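Local structure of retinol dehydratase (Spodoptera frugiperda, 1FMJ) at residues Y49-A54 with Y112-Q117. The protein converts retinol to anhydroretinol by dehydration, using a sulfotransferase-type fold that binds retinol and adenosine 3',5'-diphosphate. Sequence-based numbering, arbitrary orientation.
Sequences YLKDAA and YDPEKQ
Lys51 and Pro114 meet across a sparse interface burying 59 Å² in all; the two backbone turns stand apart, and Lys51 alone of 49-54 spans the distance. In 49-54 the chain turns just before helix 53-57, with Asp52 N bonded to Tyr49 O, and Asp52 takes the N-cap position. The segment 112-117 begins extended at Tyr112 and then curls at Pro114 and Glu115: Lys116 N reaches Asp113 O over 2.7 Å, and Gln117 N bonds to Pro114 O. An Asx turn marks the bend, since Glu115 N donates to Asp113 OD2 at 3.2 Å; the N-H arrives from above the carboxylate plane, 45° out of it.

The contact joins the turn ahead of helix 53-57 to the loop between strand 104-105 and helix 132-142 of the sulfotransferase domain, whose Tyr112 lines the retinol pocket. The Lys51 side chain does the reaching. With chi1 at 61°, CG is flanked by the backbone N and C; the CB bond already points to 112-117, and the remaining torsions are all near trans, carrying NZ across. NZ comes up to the CD-CG side of the proline ring, 3.8 Å from Pro114 CD and 4.1 Å from Pro114 CG, a van der Waals approach. Its polar link is indirect: one water accepts from Lys51 NZ at 3.1 Å and lies 2.9 Å from Tyr112 O, to which it can donate, though its protons may be shared with other acceptors. The direct separation of Lys51 NZ and Tyr112 O is 4.5 Å.

Tyr112 touches the bound retinol, while its side chain also touches Leu139 and Ser142 of helix 132-142 and its ring meets that of Tyr120 at about 45°. Asp113 OD2 stands 6.1 Å from Lys51 NZ, too far for a salt bridge, although a weak electrostatic attraction is plausible. Asp52, next in the chain, hydrogen-bonds through OD1 to Ser147 OG.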
loop_
_atom_site.group_PDB
_atom_site.type_symbol
_atom_site.label_atom_id
_atom_site.label_comp_id
_atom_site.label_asym_id
_atom_site.label_seq_id
_atom_site.Cartn_x
_atom_site.Cartn_y
_atom_site.Cartn_z
ATOM N N TYR A 49 -10.843 -8.768 -7.119
ATOM C CA TYR A 49 -10.546 -9.189 -5.758
ATOM C C TYR A 49 -11.487 -10.291 -5.293
ATOM O O TYR A 49 -11.069 -11.237 -4.619
ATOM C CB TYR A 49 -10.649 -8.013 -4.787
ATOM C CG TYR A 49 -10.247 -8.400 -3.390
ATOM C CD1 TYR A 49 -8.906 -8.594 -3.062
ATOM C CD2 TYR A 49 -11.205 -8.659 -2.411
ATOM C CE1 TYR A 49 -8.526 -9.042 -1.801
ATOM C CE2 TYR A 49 -10.833 -9.112 -1.131
ATOM C CZ TYR A 49 -9.494 -9.303 -0.840
ATOM O OH TYR A 49 -9.115 -9.790 0.398
ATOM N N LEU A 50 -12.755 -10.170 -5.671
ATOM C CA LEU A 50 -13.786 -11.116 -5.267
ATOM C C LEU A 50 -13.513 -12.592 -5.550
ATOM O O LEU A 50 -14.075 -13.458 -4.886
ATOM C CB LEU A 50 -15.127 -10.712 -5.889
ATOM C CG LEU A 50 -15.694 -9.339 -5.503
ATOM C CD1 LEU A 50 -16.905 -9.018 -6.368
ATOM C CD2 LEU A 50 -16.077 -9.323 -4.034
ATOM N N LYS A 51 -12.669 -12.898 -6.530
ATOM C CA LYS A 51 -12.377 -14.298 -6.828
ATOM C C LYS A 51 -11.444 -14.929 -5.783
ATOM O O LYS A 51 -11.326 -16.150 -5.703
ATOM C CB LYS A 51 -11.764 -14.425 -8.231
ATOM C CG LYS A 51 -10.448 -13.682 -8.407
ATOM C CD LYS A 51 -9.968 -13.653 -9.857
ATOM C CE LYS A 51 -8.627 -12.921 -9.958
ATOM N NZ LYS A 51 -8.139 -12.763 -11.356
ATOM N N ASP A 52 -10.801 -14.101 -4.962
ATOM C CA ASP A 52 -9.868 -14.614 -3.958
ATOM C C ASP A 52 -10.151 -14.107 -2.539
ATOM O O ASP A 52 -9.399 -14.404 -1.607
ATOM C CB ASP A 52 -8.442 -14.242 -4.389
ATOM C CG ASP A 52 -7.366 -15.018 -3.642
ATOM O OD1 ASP A 52 -7.521 -16.239 -3.462
ATOM O OD2 ASP A 52 -6.346 -14.412 -3.258
ATOM N N ALA A 53 -11.237 -13.360 -2.365
ATOM C CA ALA A 53 -11.577 -12.801 -1.049
ATOM C C ALA A 53 -11.760 -13.837 0.063
ATOM O O ALA A 53 -11.218 -13.684 1.157
ATOM C CB ALA A 53 -12.826 -11.928 -1.159
ATOM N N ALA A 54 -12.523 -14.888 -0.215
ATOM C CA ALA A 54 -12.759 -15.940 0.776
ATOM C C ALA A 54 -11.461 -16.677 1.124
ATOM O O ALA A 54 -11.188 -16.955 2.296
ATOM C CB ALA A 54 -13.785 -16.915 0.249
ATOM N N TYR A 112 -5.589 -6.190 -11.647
ATOM C CA TYR A 112 -5.622 -6.761 -12.994
ATOM C C TYR A 112 -6.797 -7.691 -13.249
ATOM O O TYR A 112 -7.062 -8.589 -12.465
ATOM C CB TYR A 112 -4.323 -7.521 -13.264
ATOM C CG TYR A 112 -4.251 -8.145 -14.646
ATOM C CD1 TYR A 112 -4.296 -7.348 -15.791
ATOM C CD2 TYR A 112 -4.104 -9.527 -14.805
ATOM C CE1 TYR A 112 -4.193 -7.906 -17.063
ATOM C CE2 TYR A 112 -4.005 -10.099 -16.076
ATOM C CZ TYR A 112 -4.050 -9.279 -17.200
ATOM O OH TYR A 112 -3.968 -9.816 -18.460
ATOM N N ASP A 113 -7.477 -7.481 -14.372
ATOM C CA ASP A 113 -8.624 -8.296 -14.771
ATOM C C ASP A 113 -8.284 -9.003 -16.092
ATOM O O ASP A 113 -8.378 -8.402 -17.157
ATOM C CB ASP A 113 -9.836 -7.381 -14.957
ATOM C CG ASP A 113 -11.122 -8.140 -15.206
ATOM O OD1 ASP A 113 -12.189 -7.496 -15.146
ATOM O OD2 ASP A 113 -11.077 -9.362 -15.466
ATOM N N PRO A 114 -7.894 -10.291 -16.036
ATOM C CA PRO A 114 -7.536 -11.065 -17.236
ATOM C C PRO A 114 -8.530 -10.942 -18.389
ATOM O O PRO A 114 -8.144 -10.907 -19.564
ATOM C CB PRO A 114 -7.439 -12.495 -16.709
ATOM C CG PRO A 114 -6.977 -12.302 -15.302
ATOM C CD PRO A 114 -7.839 -11.143 -14.835
ATOM N N GLU A 115 -9.808 -10.873 -18.041
ATOM C CA GLU A 115 -10.878 -10.759 -19.023
ATOM C C GLU A 115 -10.724 -9.498 -19.873
ATOM O O GLU A 115 -11.283 -9.404 -20.968
ATOM C CB GLU A 115 -12.233 -10.748 -18.296
ATOM C CG GLU A 115 -13.453 -10.913 -19.201
ATOM C CD GLU A 115 -14.754 -11.127 -18.422
ATOM O OE1 GLU A 115 -15.814 -11.262 -19.065
ATOM O OE2 GLU A 115 -14.718 -11.161 -17.172
ATOM N N LYS A 116 -9.953 -8.531 -19.385
ATOM C CA LYS A 116 -9.769 -7.281 -20.118
ATOM C C LYS A 116 -8.325 -7.038 -20.545
ATOM O O LYS A 116 -7.915 -5.899 -20.778
ATOM C CB LYS A 116 -10.255 -6.117 -19.258
ATOM C CG LYS A 116 -11.663 -6.297 -18.750
ATOM C CD LYS A 116 -12.118 -5.112 -17.919
ATOM C CE LYS A 116 -13.520 -5.355 -17.376
ATOM N NZ LYS A 116 -14.063 -4.171 -16.660
ATOM N N GLN A 117 -7.562 -8.116 -20.661
ATOM C CA GLN A 117 -6.161 -8.020 -21.038
ATOM C C GLN A 117 -5.888 -7.087 -22.217
ATOM O O GLN A 117 -4.911 -6.347 -22.209
ATOM C CB GLN A 117 -5.606 -9.415 -21.342
ATOM C CG GLN A 117 -4.187 -9.399 -21.897
ATOM C CD GLN A 117 -3.590 -10.784 -22.050
ATOM O OE1 GLN A 117 -2.602 -10.970 -22.759
ATOM N NE2 GLN A 117 -4.181 -11.763 -21.376
HETATM O O HOH W 1 -5.626 -10.939 -11.444
#